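Local coordinates for catalytic domain of the nuclear inclusion protein A (nia) (Tobacco etch virus, PDB 1LVM) that is a chymotrypsin-like cysteine protease that cleaves peptides at specific sites, probably to process the viral polyprotein, at residues N52-L64 with V74-R88. The protein carries 1 engineered substitution. Sequence-based numbering, arbitrary orientation.
Sequences NKHLFRRNNGTLL and VKNTTTLQQHLIDGR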
loop_
_atom_site.group_PDB
_atom_site.type_symbol
_atom_site.label_atom_id
_atom_site.label_comp_id
_atom_site.label_asym_id
_atom_site.label_seq_id
_atom_site.Cartn_x
_atom_site.Cartn_y
_atom_site.Cartn_z
ATOM N N ASN A 52 0.271 4.705 1.917
ATOM C CA ASN A 52 -0.722 5.088 2.940
ATOM C C ASN A 52 -0.699 6.594 3.208
ATOM O O ASN A 52 0.363 7.184 3.301
ATOM C CB ASN A 52 -0.379 4.403 4.272
ATOM C CG ASN A 52 -0.325 2.902 4.142
ATOM O OD1 ASN A 52 0.701 2.326 3.727
ATOM N ND2 ASN A 52 -1.432 2.249 4.493
ATOM N N LYS A 53 -1.872 7.202 3.379
ATOM C CA LYS A 53 -1.944 8.592 3.698
ATOM C C LYS A 53 -1.246 8.828 5.062
ATOM O O LYS A 53 -0.639 9.889 5.264
ATOM C CB LYS A 53 -3.445 8.988 3.783
ATOM C CG LYS A 53 -3.740 10.474 3.702
ATOM C CD LYS A 53 -5.246 10.751 3.840
ATOM C CE LYS A 53 -6.005 10.568 2.512
ATOM N NZ LYS A 53 -7.485 10.714 2.760
ATOM N N HIS A 54 -1.271 7.867 5.996
ATOM C CA HIS A 54 -0.669 8.151 7.293
ATOM C C HIS A 54 0.834 8.270 7.269
ATOM O O HIS A 54 1.441 8.603 8.254
ATOM C CB HIS A 54 -1.148 7.185 8.401
ATOM C CG HIS A 54 -0.559 5.832 8.320
ATOM N ND1 HIS A 54 -1.190 4.805 7.667
ATOM C CD2 HIS A 54 0.626 5.332 8.794
ATOM C CE1 HIS A 54 -0.430 3.733 7.746
ATOM N NE2 HIS A 54 0.681 4.016 8.422
ATOM N N LEU A 55 1.440 7.994 6.130
ATOM C CA LEU A 55 2.885 8.226 5.999
ATOM C C LEU A 55 3.132 9.736 6.307
ATOM O O LEU A 55 4.219 10.146 6.743
ATOM C CB LEU A 55 3.279 7.978 4.522
ATOM C CG LEU A 55 4.756 8.276 4.174
ATOM C CD1 LEU A 55 5.701 7.489 5.097
ATOM C CD2 LEU A 55 5.021 7.890 2.720
ATOM N N PHE A 56 2.137 10.541 5.974
ATOM C CA PHE A 56 2.230 12.007 6.139
ATOM C C PHE A 56 1.603 12.581 7.403
ATOM O O PHE A 56 1.108 13.686 7.396
ATOM C CB PHE A 56 1.685 12.706 4.871
ATOM C CG PHE A 56 2.581 12.513 3.701
ATOM C CD1 PHE A 56 3.768 13.230 3.599
ATOM C CD2 PHE A 56 2.274 11.589 2.723
ATOM C CE1 PHE A 56 4.646 13.028 2.511
ATOM C CE2 PHE A 56 3.139 11.374 1.624
ATOM C CZ PHE A 56 4.309 12.081 1.511
ATOM N N ARG A 57 1.616 11.790 8.472
ATOM C CA ARG A 57 1.203 12.239 9.811
ATOM C C ARG A 57 2.032 13.501 10.000
ATOM O O ARG A 57 1.561 14.494 10.551
ATOM C CB ARG A 57 1.588 11.169 10.865
ATOM C CG ARG A 57 1.474 11.587 12.354
ATOM C CD ARG A 57 0.167 12.254 12.656
ATOM N NE ARG A 57 0.175 12.760 14.041
ATOM C CZ ARG A 57 0.319 14.047 14.361
ATOM N NH1 ARG A 57 0.455 14.942 13.397
ATOM N NH2 ARG A 57 0.329 14.443 15.621
ATOM N N ARG A 58 3.275 13.470 9.517
ATOM C CA ARG A 58 4.158 14.624 9.581
ATOM C C ARG A 58 4.637 14.934 8.170
ATOM O O ARG A 58 4.714 14.046 7.339
ATOM C CB ARG A 58 5.363 14.295 10.471
ATOM C CG ARG A 58 4.889 14.266 11.939
ATOM C CD ARG A 58 5.911 13.810 12.951
ATOM N NE ARG A 58 5.216 13.034 13.986
ATOM C CZ ARG A 58 4.993 11.717 13.940
ATOM N NH1 ARG A 58 5.424 10.979 12.905
ATOM N NH2 ARG A 58 4.320 11.133 14.920
ATOM N N ASN A 59 4.975 16.177 7.882
ATOM C CA ASN A 59 5.486 16.503 6.560
ATOM C C ASN A 59 6.437 17.693 6.760
ATOM O O ASN A 59 6.083 18.845 6.496
ATOM C CB ASN A 59 4.319 16.813 5.628
ATOM C CG ASN A 59 4.767 16.945 4.138
ATOM O OD1 ASN A 59 5.951 17.045 3.836
ATOM N ND2 ASN A 59 3.817 17.010 3.241
ATOM N N ASN A 60 7.656 17.407 7.231
ATOM C CA ASN A 60 8.568 18.499 7.575
ATOM C C ASN A 60 9.994 17.955 7.653
ATOM O O ASN A 60 10.784 18.369 8.503
ATOM C CB ASN A 60 8.079 19.070 8.933
ATOM C CG ASN A 60 8.854 20.288 9.368
ATOM O OD1 ASN A 60 9.127 21.128 8.546
ATOM N ND2 ASN A 60 9.254 20.353 10.660
ATOM N N GLY A 61 10.314 16.997 6.786
ATOM C CA GLY A 61 11.633 16.375 6.860
ATOM C C GLY A 61 12.035 15.786 5.556
ATOM O O GLY A 61 11.882 16.452 4.521
ATOM N N THR A 62 12.553 14.551 5.608
ATOM C CA THR A 62 13.082 13.882 4.435
ATOM C C THR A 62 12.352 12.577 4.122
ATOM O O THR A 62 11.751 11.979 4.982
ATOM C CB THR A 62 14.584 13.523 4.618
ATOM O OG1 THR A 62 14.737 12.544 5.685
ATOM C CG2 THR A 62 15.387 14.794 4.982
ATOM N N LEU A 63 12.407 12.152 2.867
ATOM C CA LEU A 63 11.789 10.857 2.533
ATOM C C LEU A 63 12.819 9.962 1.881
ATOM O O LEU A 63 13.333 10.303 0.793
ATOM C CB LEU A 63 10.608 11.007 1.553
ATOM C CG LEU A 63 9.882 9.681 1.246
ATOM C CD1 LEU A 63 9.140 9.183 2.558
ATOM C CD2 LEU A 63 8.848 9.867 0.132
ATOM N N LEU A 64 13.131 8.828 2.520
ATOM C CA LEU A 64 14.104 7.893 1.896
ATOM C C LEU A 64 13.268 6.888 1.120
ATOM O O LEU A 64 12.340 6.301 1.674
ATOM C CB LEU A 64 14.888 7.162 2.957
ATOM C CG LEU A 64 16.124 6.363 2.519
ATOM C CD1 LEU A 64 17.159 7.292 1.852
ATOM C CD2 LEU A 64 16.742 5.738 3.754
ATOM N N VAL A 74 14.642 12.255 -0.787
ATOM C CA VAL A 74 13.986 13.528 -1.036
ATOM C C VAL A 74 14.426 14.423 0.115
ATOM O O VAL A 74 14.130 14.138 1.275
ATOM C CB VAL A 74 12.433 13.374 -0.962
ATOM C CG1 VAL A 74 11.723 14.751 -1.109
ATOM C CG2 VAL A 74 11.972 12.427 -2.028
ATOM N N LYS A 75 15.062 15.549 -0.204
ATOM C CA LYS A 75 15.584 16.400 0.844
ATOM C C LYS A 75 14.572 17.149 1.664
ATOM O O LYS A 75 14.784 17.415 2.848
ATOM C CB LYS A 75 16.588 17.393 0.222
ATOM C CG LYS A 75 17.793 16.663 -0.409
ATOM C CD LYS A 75 18.899 17.613 -0.875
ATOM C CE LYS A 75 18.434 18.576 -1.969
ATOM N NZ LYS A 75 19.560 19.401 -2.525
ATOM N N ASN A 76 13.488 17.500 1.028
ATOM C CA ASN A 76 12.443 18.239 1.720
ATOM C C ASN A 76 11.079 17.702 1.272
ATOM O O ASN A 76 10.612 17.937 0.171
ATOM C CB ASN A 76 12.615 19.744 1.382
ATOM C CG ASN A 76 11.633 20.614 2.115
ATOM O OD1 ASN A 76 10.644 20.138 2.621
ATOM N ND2 ASN A 76 11.899 21.921 2.159
ATOM N N THR A 77 10.438 16.965 2.170
ATOM C CA THR A 77 9.174 16.386 1.827
ATOM C C THR A 77 8.087 17.333 1.427
ATOM O O THR A 77 7.199 16.947 0.721
ATOM C CB THR A 77 8.628 15.523 2.950
ATOM O OG1 THR A 77 8.648 16.240 4.167
ATOM C CG2 THR A 77 9.562 14.244 3.176
ATOM N N THR A 78 8.168 18.580 1.878
ATOM C CA THR A 78 7.126 19.527 1.557
ATOM C C THR A 78 7.084 19.870 0.103
ATOM O O THR A 78 6.117 20.499 -0.343
ATOM C CB THR A 78 7.289 20.827 2.386
ATOM O OG1 THR A 78 8.435 21.556 1.922
ATOM C CG2 THR A 78 7.509 20.485 3.849
ATOM N N THR A 79 8.131 19.485 -0.638
ATOM C CA THR A 79 8.172 19.754 -2.081
ATOM C C THR A 79 7.466 18.670 -2.896
ATOM O O THR A 79 7.205 18.815 -4.101
ATOM C CB THR A 79 9.652 19.849 -2.590
ATOM O OG1 THR A 79 10.299 18.555 -2.518
ATOM C CG2 THR A 79 10.415 20.817 -1.686
ATOM N N LEU A 80 7.132 17.565 -2.245
ATOM C CA LEU A 80 6.510 16.492 -2.991
ATOM C C LEU A 80 5.023 16.743 -3.340
ATOM O O LEU A 80 4.241 16.999 -2.433
ATOM C CB LEU A 80 6.605 15.225 -2.094
ATOM C CG LEU A 80 7.424 13.946 -2.300
ATOM C CD1 LEU A 80 8.494 14.133 -3.331
ATOM C CD2 LEU A 80 7.936 13.405 -0.954
ATOM N N GLN A 81 4.637 16.614 -4.605
ATOM C CA GLN A 81 3.241 16.685 -4.967
ATOM C C GLN A 81 2.486 15.430 -4.482
ATOM O O GLN A 81 2.978 14.287 -4.564
ATOM C CB GLN A 81 3.104 16.887 -6.488
ATOM C CG GLN A 81 3.495 18.349 -6.807
ATOM C CD GLN A 81 3.023 18.725 -8.171
ATOM O OE1 GLN A 81 3.463 18.161 -9.174
ATOM N NE2 GLN A 81 2.082 19.654 -8.228
ATOM N N GLN A 82 1.297 15.664 -3.941
ATOM C CA GLN A 82 0.464 14.625 -3.355
ATOM C C GLN A 82 -0.969 14.692 -3.897
ATOM O O GLN A 82 -1.532 15.793 -4.125
ATOM C CB GLN A 82 0.356 14.882 -1.857
ATOM C CG GLN A 82 1.666 14.912 -1.076
ATOM C CD GLN A 82 1.473 15.715 0.224
ATOM O OE1 GLN A 82 1.141 16.912 0.131
ATOM N NE2 GLN A 82 1.597 15.061 1.432
ATOM N N HIS A 83 -1.560 13.525 -4.096
ATOM C CA HIS A 83 -2.964 13.467 -4.478
ATOM C C HIS A 83 -3.661 12.622 -3.416
ATOM O O HIS A 83 -3.390 11.416 -3.225
ATOM C CB HIS A 83 -3.230 12.867 -5.884
ATOM C CG HIS A 83 -4.682 12.630 -6.128
ATOM N ND1 HIS A 83 -5.457 13.435 -6.936
ATOM C CD2 HIS A 83 -5.501 11.669 -5.658
ATOM C CE1 HIS A 83 -6.697 12.971 -6.959
ATOM N NE2 HIS A 83 -6.755 11.893 -6.191
ATOM N N LEU A 84 -4.559 13.251 -2.689
ATOM C CA LEU A 84 -5.282 12.555 -1.591
ATOM C C LEU A 84 -6.467 11.753 -2.074
ATOM O O LEU A 84 -7.190 12.220 -2.929
ATOM C CB LEU A 84 -5.841 13.600 -0.590
ATOM C CG LEU A 84 -4.824 14.596 -0.054
ATOM C CD1 LEU A 84 -5.500 15.761 0.732
ATOM C CD2 LEU A 84 -3.969 13.840 0.851
ATOM N N ILE A 85 -6.662 10.547 -1.508
ATOM C CA ILE A 85 -7.823 9.746 -1.805
ATOM C C ILE A 85 -8.798 10.001 -0.612
ATOM O O ILE A 85 -8.609 9.618 0.550
ATOM C CB ILE A 85 -7.473 8.194 -1.859
ATOM C CG1 ILE A 85 -6.271 7.937 -2.813
ATOM C CG2 ILE A 85 -8.732 7.403 -2.347
ATOM C CD1 ILE A 85 -6.585 8.234 -4.248
ATOM N N ASP A 86 -9.841 10.729 -0.936
ATOM C CA ASP A 86 -10.863 11.148 0.006
ATOM C C ASP A 86 -11.377 10.033 0.924
ATOM O O ASP A 86 -11.822 8.980 0.458
ATOM C CB ASP A 86 -12.041 11.689 -0.850
ATOM C CG ASP A 86 -12.828 12.786 -0.172
ATOM O OD1 ASP A 86 -12.629 13.013 1.035
ATOM O OD2 ASP A 86 -13.652 13.424 -0.868
ATOM N N GLY A 87 -11.309 10.263 2.219
ATOM C CA GLY A 87 -11.862 9.315 3.167
ATOM C C GLY A 87 -11.190 7.973 3.341
ATOM O O GLY A 87 -11.725 7.170 4.089
ATOM N N ARG A 88 -10.042 7.745 2.696
ATOM C CA ARG A 88 -9.289 6.434 2.733
ATOM C C ARG A 88 -7.851 6.704 3.196
ATOM O O ARG A 88 -7.320 7.800 3.010
ATOM C CB ARG A 88 -9.136 5.806 1.308
ATOM C CG ARG A 88 -10.423 5.125 0.779
ATOM C CD ARG A 88 -10.332 4.571 -0.636
ATOM N NE ARG A 88 -11.230 3.383 -0.832
ATOM C CZ ARG A 88 -12.502 3.492 -1.157
ATOM N NH1 ARG A 88 -13.005 4.696 -1.314
ATOM N NH2 ARG A 88 -13.273 2.416 -1.351
HETATM O O HOH W 1 4.415 17.335 0.292
HETATM O O HOH W 2 8.188 14.778 6.950
HETATM O O HOH W 3 10.865 21.413 5.668
#
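Lys53, Phe56 and the Asn59-Leu63 run meet residues 74-88 in a mixed polar and apolar contact in the N-terminal β-barrel domain of the protease, joining the 53-55 turn and the start of strand 62-67 to the chain around strand 81-84. At one extreme it is β-sheet pairing: Leu63 and Val74 form an antiparallel hydrogen-bonded pair, with Val74 N to Leu63 O at 2.8 Å and nearly straight (N-H...O angle 178°), and their CB atoms lie on the same face of the sheet. Beyond Val74 the chain turns into the 3-10 segment 77-79, where Thr77 holds both backbone polar atoms of Gly61, though no longer as a strand pair. Its backbone N donates to Gly61 O, while OG1, set between backbone N and carbonyl carbon (chi1 51°), accepts from Gly61 N and donates a hydrogen bond to Asn59 OD1 at 2.8 Å. That torsion also sends CG2 against the Thr62 backbone and Leu63 CB. The amide of Asn59 is gripped at both ends: OD1 by Thr77 OG1, and ND2 by Trp210 O and a water that in turn donates to Thr77 O and Leu80 O.

In this chymotrypsin-type fold, the 53-55 turn carries His54, whose ring stacks on an aromatic side chain of the bound peptide; Leu64 and Val74 each pack on an apolar side chain of the peptide. On the side of strand 81-84, Gln82 NE2 sits 3.5 Å above the Phe56 ring plane, over its centre, with amide and ring planes 73° apart, so an N-H may point into the π cloud. Trp210 N, bonded to OE1, helps fix the amide's rotation.

At the far extreme Lys53, bent at chi3, brings NZ into the type II turn of residues 85-88. The ammonium group binds Ile85 O at 2.7 Å, from above the carbonyl plane, and Arg88 O at 2.9 Å. Arg88 N reaches Ile85 O from the opposite face, so two donors clamp that carbonyl.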